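Long-range contacts in D-glycero-D-manno-heptose 1-phosphate kinase (Bacteroides thetaiotaomicron, PDB 3K85), which probably phosphorylates D-glycero-D-manno-heptose 1-phosphate with ATP, as a sugar kinase of the GHMP family: residues V4-P9 with L124-E129; A41-E46 with I101-D106; Y138-L143 with A163-G168. All coordinates share one frame; numbering follows the deposited sequence.

Interaction 1 (V4-P9 with L124-E129)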
loop_
_atom_site.group_PDB
_atom_site.type_symbol
_atom_site.label_atom_id
_atom_site.label_comp_id
_atom_site.label_asym_id
_atom_site.label_seq_id
_atom_site.Cartn_x
_atom_site.Cartn_y
_atom_site.Cartn_z
ATOM N N VAL A 4 -16.677 -22.156 -13.658
ATOM C CA VAL A 4 -15.923 -21.084 -13.010
ATOM C C VAL A 4 -14.634 -21.667 -12.431
ATOM O O VAL A 4 -14.573 -22.840 -12.086
ATOM C CB VAL A 4 -16.711 -20.421 -11.840
ATOM C CG1 VAL A 4 -17.995 -19.785 -12.348
ATOM C CG2 VAL A 4 -17.015 -21.450 -10.779
ATOM N N ARG A 5 -13.599 -20.849 -12.340
ATOM C CA ARG A 5 -12.323 -21.297 -11.788
ATOM C C ARG A 5 -11.842 -20.222 -10.825
ATOM O O ARG A 5 -12.286 -19.079 -10.899
ATOM C CB ARG A 5 -11.284 -21.493 -12.905
ATOM C CG ARG A 5 -11.613 -22.582 -13.941
ATOM C CD ARG A 5 -10.521 -22.618 -15.010
ATOM N NE ARG A 5 -10.479 -23.853 -15.784
ATOM C CZ ARG A 5 -11.223 -24.107 -16.856
ATOM N NH1 ARG A 5 -12.082 -23.211 -17.303
ATOM N NH2 ARG A 5 -11.104 -25.259 -17.492
ATOM N N SER A 6 -10.950 -20.585 -9.914
ATOM C CA SER A 6 -10.430 -19.621 -8.967
ATOM C C SER A 6 -9.105 -20.144 -8.485
ATOM O O SER A 6 -8.808 -21.312 -8.674
ATOM C CB SER A 6 -11.376 -19.464 -7.761
ATOM O OG SER A 6 -11.290 -20.576 -6.876
ATOM N N LYS A 7 -8.309 -19.271 -7.880
ATOM C CA LYS A 7 -7.025 -19.653 -7.315
ATOM C C LYS A 7 -6.660 -18.623 -6.268
ATOM O O LYS A 7 -7.048 -17.456 -6.370
ATOM C CB LYS A 7 -5.922 -19.744 -8.387
ATOM C CG LYS A 7 -5.608 -18.461 -9.107
ATOM C CD LYS A 7 -4.641 -18.680 -10.271
ATOM C CE LYS A 7 -3.188 -18.585 -9.861
ATOM N NZ LYS A 7 -2.310 -18.519 -11.072
ATOM N N ALA A 8 -5.929 -19.062 -5.249
ATOM C CA ALA A 8 -5.509 -18.180 -4.167
ATOM C C ALA A 8 -4.064 -18.492 -3.846
ATOM O O ALA A 8 -3.646 -19.646 -3.904
ATOM C CB ALA A 8 -6.390 -18.398 -2.929
ATOM N N PRO A 9 -3.279 -17.470 -3.494
ATOM C CA PRO A 9 -1.874 -17.703 -3.176
ATOM C C PRO A 9 -1.605 -18.040 -1.715
ATOM O O PRO A 9 -2.404 -17.739 -0.829
ATOM C CB PRO A 9 -1.216 -16.392 -3.594
ATOM C CG PRO A 9 -2.244 -15.386 -3.169
ATOM C CD PRO A 9 -3.561 -16.026 -3.613
ATOM N N LEU A 124 -14.107 -20.525 -1.611
ATOM C CA LEU A 124 -15.090 -19.453 -1.436
ATOM C C LEU A 124 -15.166 -18.601 -2.697
ATOM O O LEU A 124 -16.250 -18.269 -3.191
ATOM C CB LEU A 124 -14.707 -18.574 -0.244
ATOM C CG LEU A 124 -15.422 -18.953 1.054
ATOM C CD1 LEU A 124 -14.805 -18.228 2.235
ATOM C CD2 LEU A 124 -16.898 -18.609 0.916
ATOM N N LYS A 125 -13.997 -18.251 -3.223
ATOM C CA LYS A 125 -13.939 -17.447 -4.425
ATOM C C LYS A 125 -14.651 -18.130 -5.584
ATOM O O LYS A 125 -15.347 -17.469 -6.367
ATOM C CB LYS A 125 -12.488 -17.135 -4.791
ATOM C CG LYS A 125 -12.082 -15.697 -4.492
ATOM C CD LYS A 125 -12.980 -14.726 -5.264
ATOM C CE LYS A 125 -12.479 -13.298 -5.179
ATOM N NZ LYS A 125 -12.222 -12.912 -3.767
ATOM N N ALA A 126 -14.501 -19.448 -5.705
ATOM C CA ALA A 126 -15.175 -20.141 -6.797
ATOM C C ALA A 126 -16.678 -19.997 -6.599
ATOM O O ALA A 126 -17.392 -19.665 -7.538
ATOM C CB ALA A 126 -14.784 -21.609 -6.831
ATOM N N PHE A 127 -17.155 -20.229 -5.374
ATOM C CA PHE A 127 -18.586 -20.093 -5.093
ATOM C C PHE A 127 -19.070 -18.661 -5.329
ATOM O O PHE A 127 -20.123 -18.453 -5.948
ATOM C CB PHE A 127 -18.915 -20.539 -3.655
ATOM C CG PHE A 127 -19.099 -22.032 -3.512
ATOM C CD1 PHE A 127 -20.259 -22.653 -3.973
ATOM C CD2 PHE A 127 -18.101 -22.824 -2.948
ATOM C CE1 PHE A 127 -20.417 -24.041 -3.872
ATOM C CE2 PHE A 127 -18.249 -24.203 -2.847
ATOM C CZ PHE A 127 -19.412 -24.812 -3.311
ATOM N N ILE A 128 -18.304 -17.677 -4.859
ATOM C CA ILE A 128 -18.685 -16.276 -5.051
ATOM C C ILE A 128 -18.828 -15.970 -6.545
ATOM O O ILE A 128 -19.826 -15.389 -6.982
ATOM C CB ILE A 128 -17.632 -15.325 -4.443
ATOM C CG1 ILE A 128 -17.546 -15.554 -2.931
ATOM C CG2 ILE A 128 -17.975 -13.877 -4.790
ATOM C CD1 ILE A 128 -16.390 -14.837 -2.249
ATOM N N GLU A 129 -17.824 -16.361 -7.325
ATOM C CA GLU A 129 -17.840 -16.162 -8.776
ATOM C C GLU A 129 -19.044 -16.907 -9.364
ATOM O O GLU A 129 -19.813 -16.373 -10.166
ATOM C CB GLU A 129 -16.546 -16.725 -9.373
ATOM C CG GLU A 129 -16.348 -16.453 -10.845
ATOM C CD GLU A 129 -16.314 -14.975 -11.158
ATOM O OE1 GLU A 129 -15.651 -14.221 -10.409
ATOM O OE2 GLU A 129 -16.946 -14.570 -12.162
#
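S6 and A126 meet where strand 4-15 lies against helix 115-131, a helix-on-sheet layer in the N-terminal domain of the GHMP kinase fold. The axes of the segments are 7.2 Å apart at the closest and their N-to-C directions differ by 146°, closer to antiparallel than parallel. The tight part is here: S6 OG is 3.6 Å from A126 CB, so the small serine and alanine bring strand and helix together without a hydrogen bond between the segments. A chi1 of 75° tucks S6 OG over its own backbone, from where it bonds to the carbonyl oxygen of C122, one turn earlier in the helix. The buried hydroxyl is thus satisfied by the helix backbone, while the A126 methyl also packs on C43 and I45 of the adjoining strand. The buried V4 belongs to this packed part as well, one branch turning inward to the helix backbone and placing V4 CG2 3.7 Å from A126 O.

The partly exposed outer flank is looser. K125 offers just its CB to S6, 3.9 Å from S6 CB, and its chain then bends at chi2 and carries the ammonium group away from the strand. E129, which also touches K340 of strand 337-340, crosses V4 obliquely and meets it through its aliphatic part, E129 CG lying 4.0 Å from V4 CG1.

Interaction 2 (A41-E46 with I101-D106)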
loop_
_atom_site.group_PDB
_atom_site.type_symbol
_atom_site.label_atom_id
_atom_site.label_comp_id
_atom_site.label_asym_id
_atom_site.label_seq_id
_atom_site.Cartn_x
_atom_site.Cartn_y
_atom_site.Cartn_z
ATOM N N ALA A 41 -3.611 -22.411 -4.684
ATOM C CA ALA A 41 -4.669 -23.375 -4.421
ATOM C C ALA A 41 -5.572 -23.122 -5.617
ATOM O O ALA A 41 -5.854 -21.968 -5.945
ATOM C CB ALA A 41 -5.408 -23.034 -3.119
ATOM N N TYR A 42 -6.021 -24.168 -6.292
ATOM C CA TYR A 42 -6.871 -23.946 -7.453
ATOM C C TYR A 42 -8.161 -24.675 -7.230
ATOM O O TYR A 42 -8.219 -25.625 -6.471
ATOM C CB TYR A 42 -6.223 -24.477 -8.738
ATOM C CG TYR A 42 -4.778 -24.068 -8.927
ATOM C CD1 TYR A 42 -4.402 -23.138 -9.912
ATOM C CD2 TYR A 42 -3.779 -24.630 -8.142
ATOM C CE1 TYR A 42 -3.050 -22.794 -10.101
ATOM C CE2 TYR A 42 -2.439 -24.290 -8.319
ATOM C CZ TYR A 42 -2.075 -23.378 -9.292
ATOM O OH TYR A 42 -0.738 -23.048 -9.414
ATOM N N CYS A 43 -9.201 -24.226 -7.905
ATOM C CA CYS A 43 -10.490 -24.855 -7.775
ATOM C C CYS A 43 -11.312 -24.511 -8.994
ATOM O O CYS A 43 -11.270 -23.384 -9.479
ATOM C CB CYS A 43 -11.200 -24.356 -6.507
ATOM S SG CYS A 43 -12.966 -24.789 -6.415
ATOM N N THR A 44 -12.015 -25.494 -9.536
ATOM C CA THR A 44 -12.889 -25.206 -10.653
ATOM C C THR A 44 -14.217 -25.839 -10.313
ATOM O O THR A 44 -14.272 -26.939 -9.759
ATOM C CB THR A 44 -12.354 -25.730 -12.004
ATOM O OG1 THR A 44 -13.427 -26.346 -12.726
ATOM C CG2 THR A 44 -11.216 -26.703 -11.801
ATOM N N ILE A 45 -15.283 -25.102 -10.589
ATOM C CA ILE A 45 -16.625 -25.568 -10.309
ATOM C C ILE A 45 -17.467 -25.445 -11.572
ATOM O O ILE A 45 -17.524 -24.392 -12.203
ATOM C CB ILE A 45 -17.274 -24.744 -9.157
ATOM C CG1 ILE A 45 -16.506 -24.980 -7.859
ATOM C CG2 ILE A 45 -18.735 -25.148 -8.969
ATOM C CD1 ILE A 45 -17.065 -24.223 -6.666
ATOM N N GLU A 46 -18.100 -26.542 -11.950
ATOM C CA GLU A 46 -18.944 -26.546 -13.128
ATOM C C GLU A 46 -20.310 -27.086 -12.744
ATOM O O GLU A 46 -20.423 -28.184 -12.194
ATOM C CB GLU A 46 -18.303 -27.389 -14.241
ATOM C CG GLU A 46 -17.687 -28.698 -13.779
ATOM C CD GLU A 46 -16.875 -29.385 -14.876
ATOM O OE1 GLU A 46 -17.453 -29.684 -15.951
ATOM O OE2 GLU A 46 -15.662 -29.626 -14.659
ATOM N N ILE A 101 -16.769 -30.416 -8.740
ATOM C CA ILE A 101 -15.776 -29.502 -8.195
ATOM C C ILE A 101 -14.413 -30.167 -8.026
ATOM O O ILE A 101 -14.292 -31.208 -7.381
ATOM C CB ILE A 101 -16.253 -28.901 -6.839
ATOM C CG1 ILE A 101 -15.203 -27.926 -6.304
ATOM C CG2 ILE A 101 -16.544 -30.005 -5.839
ATOM C CD1 ILE A 101 -15.571 -27.284 -4.985
ATOM N N THR A 102 -13.388 -29.551 -8.616
ATOM C CA THR A 102 -12.029 -30.086 -8.559
ATOM C C THR A 102 -11.121 -29.237 -7.697
ATOM O O THR A 102 -11.222 -28.018 -7.690
ATOM C CB THR A 102 -11.451 -30.181 -9.959
ATOM O OG1 THR A 102 -12.306 -31.016 -10.741
ATOM C CG2 THR A 102 -10.044 -30.757 -9.929
ATOM N N THR A 103 -10.200 -29.871 -6.992
ATOM C CA THR A 103 -9.352 -29.120 -6.098
ATOM C C THR A 103 -7.937 -29.652 -5.937
ATOM O O THR A 103 -7.739 -30.855 -5.811
ATOM C CB THR A 103 -10.016 -29.076 -4.699
ATOM O OG1 THR A 103 -11.152 -28.204 -4.727
ATOM C CG2 THR A 103 -9.067 -28.582 -3.678
ATOM N N TYR A 104 -6.956 -28.754 -5.946
ATOM C CA TYR A 104 -5.570 -29.147 -5.716
ATOM C C TYR A 104 -4.750 -27.955 -5.242
ATOM O O TYR A 104 -5.089 -26.812 -5.516
ATOM C CB TYR A 104 -4.952 -29.845 -6.948
ATOM C CG TYR A 104 -4.531 -28.984 -8.111
ATOM C CD1 TYR A 104 -3.261 -28.399 -8.149
ATOM C CD2 TYR A 104 -5.389 -28.781 -9.196
ATOM C CE1 TYR A 104 -2.851 -27.626 -9.248
ATOM C CE2 TYR A 104 -4.992 -28.011 -10.299
ATOM C CZ TYR A 104 -3.723 -27.434 -10.318
ATOM O OH TYR A 104 -3.346 -26.652 -11.393
ATOM N N ASN A 105 -3.691 -28.249 -4.497
ATOM C CA ASN A 105 -2.819 -27.244 -3.903
ATOM C C ASN A 105 -1.375 -27.496 -4.335
ATOM O O ASN A 105 -1.038 -28.599 -4.749
ATOM C CB ASN A 105 -2.943 -27.346 -2.375
ATOM C CG ASN A 105 -2.561 -26.064 -1.657
ATOM O OD1 ASN A 105 -1.386 -25.700 -1.589
ATOM N ND2 ASN A 105 -3.562 -25.365 -1.116
ATOM N N ASP A 106 -0.530 -26.468 -4.257
ATOM C CA ASP A 106 0.880 -26.603 -4.631
ATOM C C ASP A 106 1.734 -26.880 -3.400
ATOM O O ASP A 106 2.958 -26.964 -3.496
ATOM C CB ASP A 106 1.411 -25.334 -5.318
ATOM C CG ASP A 106 0.859 -25.145 -6.719
ATOM O OD1 ASP A 106 0.611 -26.159 -7.405
ATOM O OD2 ASP A 106 0.694 -23.979 -7.141
HETATM O O HOH W 1 -14.682 -29.933 -11.596
#
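I45 and I101 run alongside each other at the apolar centre, I45 CG1 3.6 Å from I101 CG1. C43 extends this face: its SG swings anti to the backbone N (chi1 167°) and packs 3.9 Å from I101 CG1. Both pairs I45-I101 and C43-T103 are non-hydrogen-bonded positions of an antiparallel ladder, and the close strands add CA-H...O contacts from C43 to T102 O and from I101 to T44 O. The hydrogen-bonded pairs hold the register. At T44-T102, T102 N reaches T44 O in its carbonyl plane; at Y42-Y104, Y42 N donates almost straight to Y104 O at 2.9 Å, whereas the return bond from Y104 N is weak.

On the other face, T44 CG2 rests against T102 CB, and a water joins T102 OG1 to E46 OE2. Further along, the rings of Y42 and Y104 are nearly parallel but slid apart, planes 20° apart and centroids separated by 4.5 Å. They barely overlap, and Y104 OH stands over the centre of the Y42 ring. At the polar edge, Y42 OH donates to the syn lone pair of D106 OD2 at 2.8 Å, the ring and carboxylate planes turned 71° apart. The same carboxylate oxygen also accepts from Y40 N, so D106, just past strand 99-105, is held to strand 39-47 by two bonds to one oxygen.

Strand 39-47 lies between strands 4-15 and 99-105 in the mixed sheet; helix 115-131 packs on A41, I45, T103 and N105, and helix 79-91 on I101 and T103.

Interaction 3 (Y138-L143 with A163-G168)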
loop_
_atom_site.group_PDB
_atom_site.type_symbol
_atom_site.label_atom_id
_atom_site.label_comp_id
_atom_site.label_asym_id
_atom_site.label_seq_id
_atom_site.Cartn_x
_atom_site.Cartn_y
_atom_site.Cartn_z
ATOM N N TYR A 138 -12.773 -8.121 2.776
ATOM C CA TYR A 138 -13.032 -8.250 4.203
ATOM C C TYR A 138 -14.029 -9.342 4.555
ATOM O O TYR A 138 -13.758 -10.154 5.423
ATOM C CB TYR A 138 -13.463 -6.902 4.796
ATOM C CG TYR A 138 -12.277 -6.014 5.122
ATOM C CD1 TYR A 138 -11.499 -6.253 6.254
ATOM C CD2 TYR A 138 -11.913 -4.957 4.278
ATOM C CE1 TYR A 138 -10.372 -5.454 6.548
ATOM C CE2 TYR A 138 -10.793 -4.149 4.558
ATOM C CZ TYR A 138 -10.031 -4.400 5.694
ATOM O OH TYR A 138 -8.960 -3.581 5.993
ATOM N N GLU A 139 -15.169 -9.375 3.876
ATOM C CA GLU A 139 -16.188 -10.391 4.141
ATOM C C GLU A 139 -15.695 -11.819 3.876
ATOM O O GLU A 139 -16.007 -12.733 4.630
ATOM C CB GLU A 139 -17.430 -10.141 3.289
ATOM C CG GLU A 139 -18.148 -8.825 3.553
ATOM C CD GLU A 139 -17.369 -7.609 3.058
ATOM O OE1 GLU A 139 -16.482 -7.772 2.185
ATOM O OE2 GLU A 139 -17.662 -6.485 3.532
ATOM N N THR A 140 -14.931 -11.998 2.798
ATOM C CA THR A 140 -14.407 -13.309 2.428
ATOM C C THR A 140 -13.419 -13.849 3.454
ATOM O O THR A 140 -13.469 -15.023 3.827
ATOM C CB THR A 140 -13.737 -13.246 1.046
ATOM O OG1 THR A 140 -14.744 -13.012 0.060
ATOM C CG2 THR A 140 -13.010 -14.536 0.721
ATOM N N SER A 141 -12.521 -12.994 3.914
ATOM C CA SER A 141 -11.544 -13.409 4.901
ATOM C C SER A 141 -12.248 -13.840 6.177
ATOM O O SER A 141 -11.997 -14.916 6.710
ATOM C CB SER A 141 -10.593 -12.260 5.212
ATOM O OG SER A 141 -10.064 -11.726 4.014
ATOM N N ARG A 142 -13.132 -12.984 6.666
ATOM C CA ARG A 142 -13.879 -13.246 7.891
ATOM C C ARG A 142 -14.719 -14.523 7.767
ATOM O O ARG A 142 -14.744 -15.356 8.677
ATOM C CB ARG A 142 -14.742 -12.011 8.192
ATOM C CG ARG A 142 -16.003 -12.212 9.017
ATOM C CD ARG A 142 -16.912 -10.996 8.782
ATOM N NE ARG A 142 -18.236 -11.099 9.394
ATOM C CZ ARG A 142 -19.193 -10.182 9.247
ATOM N NH1 ARG A 142 -18.967 -9.100 8.506
ATOM N NH2 ARG A 142 -20.372 -10.338 9.843
ATOM N N LEU A 143 -15.401 -14.688 6.641
ATOM C CA LEU A 143 -16.207 -15.882 6.450
ATOM C C LEU A 143 -15.324 -17.129 6.427
ATOM O O LEU A 143 -15.726 -18.190 6.905
ATOM C CB LEU A 143 -17.000 -15.800 5.149
ATOM C CG LEU A 143 -17.835 -17.045 4.844
ATOM C CD1 LEU A 143 -18.756 -17.381 6.028
ATOM C CD2 LEU A 143 -18.649 -16.795 3.598
ATOM N N ALA A 163 -4.424 -12.873 4.159
ATOM C CA ALA A 163 -3.368 -12.821 3.159
ATOM C C ALA A 163 -3.894 -13.415 1.849
ATOM O O ALA A 163 -3.769 -12.816 0.779
ATOM C CB ALA A 163 -2.147 -13.586 3.640
ATOM N N ALA A 164 -4.524 -14.577 1.940
ATOM C CA ALA A 164 -5.039 -15.237 0.751
ATOM C C ALA A 164 -6.031 -14.396 -0.041
ATOM O O ALA A 164 -5.948 -14.329 -1.271
ATOM C CB ALA A 164 -5.676 -16.572 1.133
ATOM N N ALA A 165 -6.967 -13.755 0.653
ATOM C CA ALA A 165 -7.984 -12.949 -0.015
ATOM C C ALA A 165 -7.511 -11.581 -0.507
ATOM O O ALA A 165 -7.995 -11.086 -1.532
ATOM C CB ALA A 165 -9.210 -12.779 0.909
ATOM N N PHE A 166 -6.576 -10.974 0.221
ATOM C CA PHE A 166 -6.065 -9.651 -0.136
ATOM C C PHE A 166 -4.904 -9.638 -1.124
ATOM O O PHE A 166 -4.942 -8.872 -2.085
ATOM C CB PHE A 166 -5.701 -8.877 1.134
ATOM C CG PHE A 166 -6.902 -8.347 1.870
ATOM C CD1 PHE A 166 -7.328 -7.027 1.688
ATOM C CD2 PHE A 166 -7.636 -9.179 2.722
ATOM C CE1 PHE A 166 -8.465 -6.541 2.347
ATOM C CE2 PHE A 166 -8.771 -8.707 3.384
ATOM C CZ PHE A 166 -9.189 -7.381 3.197
ATOM N N GLY A 167 -3.884 -10.467 -0.891
ATOM C CA GLY A 167 -2.742 -10.525 -1.792
ATOM C C GLY A 167 -1.732 -9.408 -1.609
ATOM O O GLY A 167 -2.062 -8.351 -1.054
ATOM N N GLY A 168 -0.501 -9.651 -2.067
ATOM C CA GLY A 168 0.581 -8.674 -1.972
ATOM C C GLY A 168 1.280 -8.600 -0.619
ATOM O O GLY A 168 1.242 -9.558 0.151
#
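F166 and Y138 make the aromatic part of the contact, a T-shaped pair with centroids 5.0 Å apart and planes at 75°. The edge of F166 points at the face of Y138: F166 CZ stands 3.7 Å above the plane, over the ring centre, at nearly equal distance from the ring carbons. F166 reaches across because its CG lies anti to the carbonyl carbon (chi1 -76°), and its CZ also comes 3.7 Å from Y138 N. Replacing Y138 by an alanine would probably open a gap beside F166 CZ, letting that ring turn more easily, and leave V182 N without the tyrosine hydroxyl it is bonded to. K248 of the second subunit makes a cation-pi contact with the Y138 ring, which therefore also belongs to the interface.

The contact pairs helices 137-151 and 159-166, part of the helical layer in the N-terminal domain of the GHMP kinase fold. The second helix ends at F166, and G167 leaves the helical conformation with positive phi; beyond it G168 is hydrogen-bonded to T36 as strand 169-175 begins.

Van der Waals contacts flank the aromatic pair. S141 OG lies in the edge region of the F166 ring, 3.3 Å from F166 CE2, and 3.4 Å from A165 CB. The A165 methyl is touched more lightly by T140, whose CG2 is 4.2 Å from A165 CB.

The hydroxyls of S141 and T140 bond locally. S141 OG bonds to D137 O and T140 OG1 to G136 O, backbone carbonyls four residues earlier, where helix 137-151 starts.

How the interactions relate
Interactions 1 and 2 adjoin, their centres 8 Å apart, and share the mixed sheet: strands 4-15 and 39-47 are neighbours, with V4 N 2.8 Å from I45 O. Along the chain, interaction 2 is nested within the loop closed by interaction 1, and strand 99-105 leads on to helix 115-131, whose A126 packs on I45. Interaction 3 follows in series, 12 Å from interaction 1 between centres. Helix 115-131 connects the two, since L124 and I128 touch L143 and T140. Interactions 2 and 3 do not touch, their nearest atoms lying about 8 Å apart. Helix 115-131 thus bridges the sheet and helix 137-151, while helix 159-166 also touches strand 4-15 at P9.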